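Local coordinates for protein pectate lyase II (Xanthomonas campestris pv. campestris, PDB 2QY1) that probably cleaves pectate by beta-elimination, as a secreted member of polysaccharide lyase family 1, at residues F86-V91 against M102-L107; H133-A138 against Y170-Q175; F213-I218 against K296-S301; I231-G236 against G262-I267. The protein carries 2 engineered substitutions. One frame throughout, in Å; residues are numbered along the deposited sequence.

Interaction 1. Residues F86-V91 against M102-L107; sequences FGIRVV and MTIGLL
Leu107 lays its two methyl groups against the backbone of Phe86 and Gly87, where the chain enters strand 87-91. Its CB points toward that segment, and with CG anti to its own carbonyl carbon (chi1 -58°) the branch point continues the approach. From CG the methyls part: CD2 reaches Phe86 N at 3.4 Å and also sits near the Phe86 carbonyl carbon, while CD1 lies 3.9 Å from Gly87 N, with Gly87 CA equally near. Both methyls therefore meet main chain rather than side chain. Beside them, Ile104 sends CG2 to within 3.6 Å of Phe86 O.

A second cluster gathers round Met102. Its chain is bent at chi2 and chi3, and the terminal CE does the touching: it stands obliquely against the Phe86 ring, 4.0 Å from CE1, and meets Ile88 CD1 at 4.2 Å. The Met102 chain crosses both partners at about a right angle. Ile88 CD1 also faces Ile104 CD1, more loosely, at 4.4 Å.

Strand 87-91 runs in a four-stranded parallel sheet and strand 97-105 in another face of the parallel beta-helix, so the contact fills the interior between two faces. No hydrogen bond crosses it, and Phe86 O, buried here, has no polar partner in the model; the contact is held by van der Waals packing, of methyls on one another and on main-chain atoms, without a directional bond.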
# COMPACT_ATOMS: atom_id res chain seq x y z
N PHE A 86 -5.78 2.75 -14.75
CA PHE A 86 -5.18 1.42 -14.83
C PHE A 86 -4.30 1.19 -13.61
O PHE A 86 -3.77 2.14 -13.03
CB PHE A 86 -4.38 1.24 -16.13
CG PHE A 86 -3.26 2.23 -16.31
CD1 PHE A 86 -2.00 1.99 -15.75
CD2 PHE A 86 -3.45 3.40 -17.04
CE1 PHE A 86 -0.96 2.91 -15.92
CE2 PHE A 86 -2.42 4.32 -17.22
CZ PHE A 86 -1.17 4.07 -16.66
N GLY A 87 -4.16 -0.08 -13.22
CA GLY A 87 -3.31 -0.46 -12.10
C GLY A 87 -1.93 -0.92 -12.55
O GLY A 87 -1.66 -1.01 -13.75
N ILE A 88 -1.07 -1.21 -11.57
CA ILE A 88 0.30 -1.65 -11.84
C ILE A 88 0.60 -2.90 -11.03
O ILE A 88 0.22 -3.00 -9.85
CB ILE A 88 1.34 -0.55 -11.49
CG1 ILE A 88 1.11 0.71 -12.33
CG2 ILE A 88 2.78 -1.07 -11.72
CD1 ILE A 88 1.79 1.96 -11.76
N ARG A 89 1.27 -3.85 -11.67
CA ARG A 89 1.62 -5.11 -11.04
C ARG A 89 3.12 -5.38 -11.20
O ARG A 89 3.65 -5.30 -12.31
CB ARG A 89 0.81 -6.21 -11.71
CG ARG A 89 0.65 -7.46 -10.91
CD ARG A 89 -0.18 -8.42 -11.74
NE ARG A 89 -0.14 -9.78 -11.21
CZ ARG A 89 -0.32 -10.87 -11.94
NH1 ARG A 89 -0.27 -12.06 -11.36
NH2 ARG A 89 -0.56 -10.78 -13.24
N VAL A 90 3.79 -5.69 -10.10
CA VAL A 90 5.20 -6.10 -10.13
C VAL A 90 5.29 -7.55 -9.66
O VAL A 90 4.91 -7.87 -8.54
CB VAL A 90 6.11 -5.19 -9.27
CG1 VAL A 90 7.56 -5.62 -9.39
CG2 VAL A 90 5.96 -3.73 -9.70
N VAL A 91 5.79 -8.43 -10.53
CA VAL A 91 5.67 -9.86 -10.27
C VAL A 91 6.95 -10.67 -10.59
O VAL A 91 7.66 -10.38 -11.56
CB VAL A 91 4.36 -10.44 -10.92
CG1 VAL A 91 4.31 -10.15 -12.41
CG2 VAL A 91 4.19 -11.93 -10.64
N MET A 102 1.80 8.64 -9.06
CA MET A 102 0.67 8.17 -9.86
C MET A 102 -0.64 8.44 -9.13
O MET A 102 -0.74 8.24 -7.92
CB MET A 102 0.79 6.67 -10.16
CG MET A 102 1.92 6.30 -11.11
SD MET A 102 1.66 6.87 -12.79
CE MET A 102 0.56 5.59 -13.41
N THR A 103 -1.63 8.90 -9.89
CA THR A 103 -3.00 9.03 -9.39
C THR A 103 -3.82 7.93 -10.05
O THR A 103 -4.04 7.95 -11.27
CB THR A 103 -3.58 10.43 -9.66
OG1 THR A 103 -2.79 11.41 -8.98
CG2 THR A 103 -5.02 10.53 -9.18
N ILE A 104 -4.25 6.97 -9.23
CA ILE A 104 -4.90 5.74 -9.70
C ILE A 104 -6.30 5.65 -9.09
O ILE A 104 -6.45 5.52 -7.87
CB ILE A 104 -4.05 4.49 -9.32
CG1 ILE A 104 -2.63 4.59 -9.92
CG2 ILE A 104 -4.74 3.20 -9.78
CD1 ILE A 104 -1.66 3.51 -9.46
N GLY A 105 -7.33 5.73 -9.93
CA GLY A 105 -8.70 5.80 -9.43
C GLY A 105 -9.73 4.96 -10.15
O GLY A 105 -9.65 4.74 -11.36
N LEU A 106 -10.71 4.48 -9.37
CA LEU A 106 -11.92 3.84 -9.87
C LEU A 106 -11.67 2.78 -10.96
O LEU A 106 -12.25 2.84 -12.05
CB LEU A 106 -12.92 4.90 -10.35
CG LEU A 106 -13.50 5.81 -9.26
CD1 LEU A 106 -14.04 7.10 -9.87
CD2 LEU A 106 -14.60 5.08 -8.47
N LEU A 107 -10.81 1.82 -10.63
CA LEU A 107 -10.38 0.81 -11.59
C LEU A 107 -11.45 -0.22 -11.92
O LEU A 107 -12.28 -0.57 -11.08
CB LEU A 107 -9.12 0.09 -11.09
CG LEU A 107 -7.88 0.92 -10.78
CD1 LEU A 107 -6.76 0.01 -10.32
CD2 LEU A 107 -7.44 1.73 -11.99

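Interaction 2. Residues H133-A138 against Y170-Q175; sequences HNTVFA and YVYNYQ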
# COMPACT_ATOMS: atom_id res chain seq x y z
N HIS A 133 4.44 8.59 -2.78
CA HIS A 133 3.70 9.76 -3.28
C HIS A 133 2.68 9.45 -4.38
O HIS A 133 2.59 10.16 -5.39
CB HIS A 133 4.67 10.86 -3.74
CG HIS A 133 5.22 11.68 -2.62
ND1 HIS A 133 6.45 11.45 -2.05
CD2 HIS A 133 4.69 12.74 -1.95
CE1 HIS A 133 6.67 12.32 -1.09
NE2 HIS A 133 5.62 13.12 -1.01
N ASN A 134 1.93 8.37 -4.20
CA ASN A 134 0.83 8.03 -5.08
C ASN A 134 -0.49 8.36 -4.40
O ASN A 134 -0.58 8.36 -3.17
CB ASN A 134 0.88 6.55 -5.49
CG ASN A 134 2.22 6.17 -6.12
OD1 ASN A 134 2.52 6.56 -7.24
ND2 ASN A 134 3.01 5.39 -5.39
N THR A 135 -1.51 8.64 -5.20
CA THR A 135 -2.87 8.83 -4.70
C THR A 135 -3.75 7.72 -5.27
O THR A 135 -3.82 7.54 -6.49
CB THR A 135 -3.42 10.23 -5.05
OG1 THR A 135 -2.61 11.22 -4.43
CG2 THR A 135 -4.87 10.40 -4.58
N VAL A 136 -4.40 6.97 -4.39
CA VAL A 136 -5.20 5.81 -4.79
C VAL A 136 -6.61 5.96 -4.22
O VAL A 136 -6.78 6.12 -3.02
CB VAL A 136 -4.55 4.49 -4.31
CG1 VAL A 136 -5.43 3.28 -4.66
CG2 VAL A 136 -3.15 4.32 -4.90
N PHE A 137 -7.62 5.92 -5.10
CA PHE A 137 -9.01 6.07 -4.66
C PHE A 137 -10.01 5.25 -5.47
O PHE A 137 -9.76 4.90 -6.61
CB PHE A 137 -9.42 7.55 -4.64
CG PHE A 137 -9.58 8.16 -6.01
CD1 PHE A 137 -8.49 8.71 -6.68
CD2 PHE A 137 -10.83 8.19 -6.63
CE1 PHE A 137 -8.63 9.27 -7.94
CE2 PHE A 137 -10.98 8.75 -7.90
CZ PHE A 137 -9.88 9.29 -8.55
N ALA A 138 -11.15 4.95 -4.85
CA ALA A 138 -12.23 4.26 -5.53
C ALA A 138 -13.56 4.74 -4.97
O ALA A 138 -13.85 5.94 -4.99
CB ALA A 138 -12.09 2.75 -5.38
N TYR A 170 -1.49 8.55 -0.54
CA TYR A 170 -2.80 9.02 -0.10
C TYR A 170 -3.85 8.05 -0.62
O TYR A 170 -4.07 7.96 -1.83
CB TYR A 170 -3.03 10.45 -0.60
CG TYR A 170 -4.33 11.12 -0.20
CD1 TYR A 170 -5.11 10.65 0.86
CD2 TYR A 170 -4.77 12.26 -0.88
CE1 TYR A 170 -6.30 11.28 1.22
CE2 TYR A 170 -5.95 12.90 -0.52
CZ TYR A 170 -6.71 12.41 0.52
OH TYR A 170 -7.88 13.06 0.86
N VAL A 171 -4.47 7.31 0.29
CA VAL A 171 -5.51 6.35 -0.06
C VAL A 171 -6.81 6.79 0.60
O VAL A 171 -6.90 6.88 1.83
CB VAL A 171 -5.16 4.90 0.37
CG1 VAL A 171 -6.22 3.92 -0.15
CG2 VAL A 171 -3.77 4.50 -0.11
N TYR A 172 -7.82 7.08 -0.23
CA TYR A 172 -9.12 7.53 0.27
C TYR A 172 -10.28 6.91 -0.50
O TYR A 172 -10.10 6.42 -1.61
CB TYR A 172 -9.20 9.06 0.30
CG TYR A 172 -9.27 9.73 -1.06
CD1 TYR A 172 -10.50 10.00 -1.66
CD2 TYR A 172 -8.11 10.10 -1.74
CE1 TYR A 172 -10.57 10.62 -2.91
CE2 TYR A 172 -8.17 10.73 -2.98
CZ TYR A 172 -9.40 10.98 -3.56
OH TYR A 172 -9.47 11.59 -4.79
N ASN A 173 -11.47 6.94 0.10
CA ASN A 173 -12.68 6.35 -0.48
C ASN A 173 -12.39 4.95 -1.01
O ASN A 173 -12.68 4.62 -2.16
CB ASN A 173 -13.25 7.26 -1.58
CG ASN A 173 -13.74 8.59 -1.05
OD1 ASN A 173 -13.86 8.79 0.16
ND2 ASN A 173 -14.04 9.51 -1.96
N TYR A 174 -11.80 4.12 -0.15
CA TYR A 174 -11.27 2.83 -0.55
C TYR A 174 -11.61 1.79 0.51
O TYR A 174 -11.42 2.04 1.70
CB TYR A 174 -9.75 2.93 -0.73
CG TYR A 174 -9.24 2.07 -1.85
CD1 TYR A 174 -9.16 2.57 -3.15
CD2 TYR A 174 -8.87 0.75 -1.63
CE1 TYR A 174 -8.72 1.78 -4.20
CE2 TYR A 174 -8.43 -0.05 -2.67
CZ TYR A 174 -8.36 0.47 -3.95
OH TYR A 174 -7.92 -0.33 -4.99
N GLN A 175 -12.15 0.64 0.10
CA GLN A 175 -12.57 -0.37 1.07
C GLN A 175 -11.38 -1.11 1.70
O GLN A 175 -11.24 -1.14 2.92
CB GLN A 175 -13.56 -1.37 0.49
CG GLN A 175 -14.21 -2.25 1.58
CD GLN A 175 -14.79 -3.56 1.06
OE1 GLN A 175 -14.73 -3.86 -0.14
NE2 GLN A 175 -15.37 -4.34 1.96
O HOH W 1 -14.44 8.56 -5.03
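Nearly equal first torsions, 71° in Phe137 and 70° in Tyr172, place each CG between its backbone N and carbonyl carbon and send the two rings side by side, pointing the same way. They belong to neighbouring parallel strands of the beta-helix, 129-137 and 164-174, stacked from one coil to the next. The ring planes are only 10° from parallel but slid apart, so overlap is slight. What covers Tyr172 instead is Phe137 CB, centred over the face at 3.6 Å from the ring centroid, a CH-pi contact. In return Tyr172 OH lies 3.5 Å above the plane of the Phe137 ring, toward its rim. Thr135 CG2 approaches the Tyr172 ring at its edge, while Thr135 OG1 is bonded to Ala324 N.

The backbone supplies the parallel register. Tyr170 N donates to Asn134 O at 2.8 Å, and Val136 N to Tyr170 O, also at 2.8 Å. Tyr172 N then reaches Val136 O at a longer 3.1 Å. The first two are nearly straight; the third is somewhat more bent.

Val136 turns to the other side of the sheet, where its CG1 meets Tyr174 CE1 at 3.6 Å; the hydroxyl of that buried tyrosine is bonded to Gly153 O and Ser115 OG. At the corner, Ala138 N makes a bent bond to Asn173 O, from well above the carbonyl plane. One water closes this end, donating to Ala138 O at 2.7 Å and accepting from Asn173 ND2 at 3.2 Å.

Interaction 3. Residues F213-I218 against K296-S301; sequences FGLSHI and KVFPES. Engineered in segment 213-218: Phe213 (natural residue Arg).
Leu215 and Phe298 bury more surface here than any other residues, and the leucine is the hub. Its CB points toward segment 296-301 and lies 3.8 Å from Phe298 CZ, meeting the far end of the ring obliquely. With CG anti to the carbonyl carbon (chi1 -55°), the side chain then forks between two further partners. CD2 slides past the proline ring in the opposite direction and comes to 3.7 Å from Pro299 CG. CD1 goes to Glu300, whose side chain crosses it at a slant and brings OE1 to 3.6 Å; the same carboxylate oxygen forms a long, weak ion pair with Arg193 NE.

Phe298 starts off to one side, but its ring end returns to the strand. Besides touching Leu215, CE1 stands 3.4 Å from Ser216 O, oblique to the ring. The Ser216 side chain turns away, with OG bonded to Gln211 OE1. Within its own segment, Pro299 CD lies over one face of the Phe298 ring, 3.7 Å above its plane and toward the rim, so ring and proline present a joint surface to the leucine. No hydrogen bond links the two segments, and the contact is van der Waals packing at the surface.

Segment 296-301, an irregular stretch between strand 287-288 and helix 314-321, thus lies over the outside of parallel strand 215-226. Beneath it, Leu215 bonds through its backbone to Ala192 and Thr194, beside and within strand 193-202, while Ser216 bonds to Ile238 of strand 238-242, whose Lys240 also touches the Phe298 ring.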
# COMPACT_ATOMS: atom_id res chain seq x y z
N PHE A 213 2.19 -12.59 8.72
CA PHE A 213 3.61 -12.98 8.83
C PHE A 213 4.55 -11.77 8.72
O PHE A 213 4.10 -10.63 8.58
CB PHE A 213 4.01 -14.04 7.79
CG PHE A 213 3.08 -15.22 7.71
CD1 PHE A 213 3.25 -16.31 8.56
CD2 PHE A 213 2.04 -15.25 6.78
CE1 PHE A 213 2.39 -17.41 8.49
CE2 PHE A 213 1.18 -16.35 6.70
CZ PHE A 213 1.36 -17.43 7.55
N GLY A 214 5.86 -12.04 8.80
CA GLY A 214 6.88 -11.03 8.55
C GLY A 214 6.99 -9.93 9.59
O GLY A 214 6.37 -9.99 10.65
N LEU A 215 7.80 -8.92 9.27
CA LEU A 215 8.00 -7.78 10.15
C LEU A 215 7.65 -6.50 9.41
O LEU A 215 7.93 -6.36 8.22
CB LEU A 215 9.45 -7.71 10.64
CG LEU A 215 10.04 -8.93 11.35
CD1 LEU A 215 11.54 -8.76 11.55
CD2 LEU A 215 9.34 -9.21 12.67
N SER A 216 7.03 -5.57 10.13
CA SER A 216 6.72 -4.26 9.56
C SER A 216 7.05 -3.13 10.52
O SER A 216 7.11 -3.32 11.75
CB SER A 216 5.25 -4.19 9.12
OG SER A 216 4.39 -4.04 10.24
N HIS A 217 7.27 -1.96 9.95
CA HIS A 217 7.46 -0.74 10.71
C HIS A 217 6.45 0.27 10.17
O HIS A 217 6.55 0.70 9.02
CB HIS A 217 8.90 -0.25 10.58
CG HIS A 217 9.22 0.93 11.44
ND1 HIS A 217 10.24 1.80 11.13
CD2 HIS A 217 8.67 1.39 12.59
CE1 HIS A 217 10.31 2.74 12.06
NE2 HIS A 217 9.37 2.51 12.95
N ILE A 218 5.47 0.60 10.99
CA ILE A 218 4.37 1.48 10.61
C ILE A 218 4.46 2.75 11.45
O ILE A 218 4.09 2.74 12.62
CB ILE A 218 3.00 0.76 10.80
CG1 ILE A 218 2.94 -0.52 9.95
CG2 ILE A 218 1.82 1.68 10.47
CD1 ILE A 218 1.91 -1.55 10.41
N LYS A 296 4.33 -7.58 21.86
CA LYS A 296 5.67 -8.11 21.66
C LYS A 296 6.67 -7.00 21.38
O LYS A 296 6.33 -5.98 20.78
CB LYS A 296 5.71 -9.12 20.51
CG LYS A 296 5.61 -10.57 20.95
CD LYS A 296 5.90 -11.51 19.78
CE LYS A 296 5.60 -12.96 20.15
NZ LYS A 296 5.86 -13.87 19.01
N VAL A 297 7.91 -7.20 21.83
CA VAL A 297 9.01 -6.32 21.45
C VAL A 297 9.48 -6.69 20.04
O VAL A 297 9.55 -7.87 19.69
CB VAL A 297 10.17 -6.36 22.49
CG1 VAL A 297 10.82 -7.75 22.56
CG2 VAL A 297 11.22 -5.29 22.19
N PHE A 298 9.76 -5.68 19.22
CA PHE A 298 10.28 -5.90 17.88
C PHE A 298 11.58 -6.71 17.98
O PHE A 298 12.53 -6.28 18.64
CB PHE A 298 10.50 -4.57 17.17
CG PHE A 298 10.60 -4.69 15.68
CD1 PHE A 298 9.46 -4.87 14.90
CD2 PHE A 298 11.83 -4.61 15.04
CE1 PHE A 298 9.55 -4.98 13.51
CE2 PHE A 298 11.93 -4.72 13.66
CZ PHE A 298 10.79 -4.90 12.89
N PRO A 299 11.61 -7.90 17.35
CA PRO A 299 12.61 -8.94 17.65
C PRO A 299 14.04 -8.67 17.17
O PRO A 299 14.97 -9.34 17.62
CB PRO A 299 12.04 -10.17 16.95
CG PRO A 299 11.27 -9.62 15.80
CD PRO A 299 10.69 -8.32 16.27
N GLU A 300 14.21 -7.70 16.27
CA GLU A 300 15.53 -7.41 15.71
C GLU A 300 15.71 -5.94 15.36
O GLU A 300 14.75 -5.17 15.34
CB GLU A 300 15.79 -8.28 14.48
CG GLU A 300 14.87 -8.00 13.29
CD GLU A 300 15.13 -8.91 12.11
OE1 GLU A 300 15.10 -8.43 10.96
OE2 GLU A 300 15.36 -10.12 12.33
N SER A 301 16.95 -5.56 15.08
CA SER A 301 17.26 -4.22 14.60
C SER A 301 16.58 -4.01 13.25
O SER A 301 16.53 -4.92 12.42
CB SER A 301 18.77 -4.03 14.47
OG SER A 301 19.08 -2.75 13.95

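Interaction 4. Residues I231-G236 against G262-I267; sequences INVRMG and GYWDLI. With PO4 (phosphate ion), chain C.
Val233 meets Trp264 at the edge of the indole: CG2 stands near the ring plane, 4.2 Å from CE3, and the two side chains cross at a slant. The indole gets there because Trp264 CG sits between its backbone N and carbonyl carbon (chi1 44°). The other valine branch, CG1, is anti to the backbone N and lies 3.5 Å from Tyr263 O, so the residue straddles main chain and ring. Tyr263 itself leaves in another direction, its ring oblique to Gly236 CA, which is 4.3 Å from Tyr263 CE2, and makes a cation-pi pair with Lys296.

Between these groups the backbones come very close. Arg234 CA and Gly262 CA are 3.9 Å apart, an approach that depends on the glycine having no side chain, since a CB would point into the partner. Ser255 OG is hydrogen-bonded to both Val233 O and Gly262 N, tying the two segments through a third residue. Their touching parts run 114° apart, so the segments meet as a crossing and not as paired strands.

The Arg234 side chain sets off away from segment 262-267 and, bent at chi2 and chi3, carries its guanidinium to the phosphate. NH1 donates to phosphate O1 at 2.8 Å and NH2 to O4, also at 2.8 Å, the latter almost straight at 176°. The phosphorus lies in the guanidinium plane at its edge, and Ser258 OG holds NE. The ion probably came from the crystallisation liquor, but this two-pronged grip is the usual way an arginine holds an oxyanion. The crossing itself belongs to the parallel beta-helix, where the chain turns from one face to the next.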
# COMPACT_ATOMS: atom_id res chain seq x y z
N ILE A 231 -4.87 -1.17 11.54
CA ILE A 231 -3.73 -2.08 11.45
C ILE A 231 -4.16 -3.44 11.99
O ILE A 231 -4.51 -3.56 13.17
CB ILE A 231 -2.51 -1.55 12.24
CG1 ILE A 231 -2.07 -0.18 11.70
CG2 ILE A 231 -1.35 -2.55 12.18
CD1 ILE A 231 -1.29 0.66 12.71
N ASN A 232 -4.14 -4.45 11.13
CA ASN A 232 -4.54 -5.80 11.50
C ASN A 232 -3.36 -6.76 11.34
O ASN A 232 -3.05 -7.18 10.22
CB ASN A 232 -5.74 -6.25 10.66
CG ASN A 232 -6.46 -7.45 11.25
OD1 ASN A 232 -6.11 -7.95 12.32
ND2 ASN A 232 -7.48 -7.92 10.55
N VAL A 233 -2.72 -7.09 12.46
CA VAL A 233 -1.51 -7.93 12.44
C VAL A 233 -1.88 -9.37 12.76
O VAL A 233 -2.50 -9.65 13.78
CB VAL A 233 -0.44 -7.41 13.44
CG1 VAL A 233 0.89 -8.08 13.17
CG2 VAL A 233 -0.29 -5.90 13.32
N ARG A 234 -1.47 -10.29 11.89
CA ARG A 234 -1.94 -11.67 11.94
C ARG A 234 -0.84 -12.68 11.62
O ARG A 234 0.23 -12.31 11.13
CB ARG A 234 -3.10 -11.85 10.95
CG ARG A 234 -4.38 -11.12 11.33
CD ARG A 234 -5.16 -10.65 10.11
NE ARG A 234 -5.87 -11.74 9.45
CZ ARG A 234 -6.92 -11.59 8.66
NH1 ARG A 234 -7.42 -10.38 8.42
NH2 ARG A 234 -7.50 -12.66 8.11
N MET A 235 -1.11 -13.95 11.92
CA MET A 235 -0.22 -15.07 11.58
C MET A 235 1.23 -14.93 12.08
O MET A 235 2.18 -15.20 11.35
CB MET A 235 -0.24 -15.35 10.07
CG MET A 235 -1.57 -15.84 9.52
SD MET A 235 -2.30 -17.23 10.43
CE MET A 235 -1.02 -18.49 10.28
N GLY A 236 1.39 -14.50 13.33
CA GLY A 236 2.71 -14.37 13.94
C GLY A 236 3.52 -13.17 13.48
O GLY A 236 4.66 -12.99 13.91
N GLY A 262 -1.33 -11.94 15.50
CA GLY A 262 -0.10 -11.19 15.29
C GLY A 262 0.13 -10.25 16.46
O GLY A 262 -0.74 -10.09 17.32
N TYR A 263 1.31 -9.63 16.50
CA TYR A 263 1.75 -8.86 17.66
C TYR A 263 2.23 -7.46 17.29
O TYR A 263 2.49 -7.18 16.12
CB TYR A 263 2.85 -9.63 18.41
CG TYR A 263 2.49 -11.06 18.72
CD1 TYR A 263 1.83 -11.39 19.90
CD2 TYR A 263 2.79 -12.09 17.82
CE1 TYR A 263 1.49 -12.71 20.18
CE2 TYR A 263 2.45 -13.41 18.09
CZ TYR A 263 1.79 -13.71 19.28
OH TYR A 263 1.46 -15.02 19.55
N TRP A 264 2.32 -6.59 18.29
CA TRP A 264 2.71 -5.19 18.05
C TRP A 264 3.58 -4.58 19.14
O TRP A 264 3.44 -4.89 20.33
CB TRP A 264 1.48 -4.31 17.81
CG TRP A 264 0.34 -4.56 18.76
CD1 TRP A 264 0.22 -4.12 20.04
CD2 TRP A 264 -0.86 -5.30 18.48
NE1 TRP A 264 -0.97 -4.54 20.59
CE2 TRP A 264 -1.65 -5.27 19.65
CE3 TRP A 264 -1.34 -5.99 17.36
CZ2 TRP A 264 -2.89 -5.90 19.73
CZ3 TRP A 264 -2.57 -6.62 17.44
CH2 TRP A 264 -3.34 -6.57 18.62
N ASP A 265 4.49 -3.71 18.71
CA ASP A 265 5.33 -2.91 19.59
C ASP A 265 4.89 -1.45 19.41
O ASP A 265 5.13 -0.84 18.37
CB ASP A 265 6.81 -3.08 19.20
CG ASP A 265 7.77 -2.60 20.28
OD1 ASP A 265 7.40 -1.73 21.09
OD2 ASP A 265 8.92 -3.09 20.31
N LEU A 266 4.22 -0.93 20.43
CA LEU A 266 3.61 0.40 20.37
C LEU A 266 4.42 1.44 21.13
O LEU A 266 4.76 1.24 22.30
CB LEU A 266 2.18 0.35 20.93
CG LEU A 266 1.09 -0.39 20.13
CD1 LEU A 266 -0.06 -0.78 21.04
CD2 LEU A 266 0.59 0.44 18.97
N ILE A 267 4.73 2.55 20.47
CA ILE A 267 5.43 3.68 21.11
C ILE A 267 5.02 5.01 20.48
O ILE A 267 4.93 5.13 19.26
CB ILE A 267 6.99 3.57 21.05
CG1 ILE A 267 7.48 2.12 20.88
CG2 ILE A 267 7.62 4.20 22.30
CD1 ILE A 267 7.62 1.67 19.43
P PO4 C . -10.68 -11.07 6.69
O1 PO4 C . -9.97 -9.92 7.36
O2 PO4 C . -11.18 -10.64 5.33
O3 PO4 C . -11.86 -11.48 7.54
O4 PO4 C . -9.74 -12.24 6.53

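In the fold
Interactions 1 and 2 adjoin across neighbouring parallel strands 97-105 and 129-137: Ile104 N probably bonds to Thr135 O at 2.8 Å, and Met102 O to Thr135 N at 2.9 Å. Their centres lie 11 Å apart. Further along the beta-helix, interaction 4 is nested in the chain loop that interaction 3 closes, with centres 8 Å apart. Phe298 N probably bonds to Asp265 OD2 at 2.9 Å, and the engineered Phe213 to Arg234 O through its backbone N at 3.1 Å. The two groups stand apart, interactions 1 and 4 having centres 28 Å from each other, though the nearest atoms of interactions 2 and 4 are about 11 Å apart; the phosphate belongs to interaction 4.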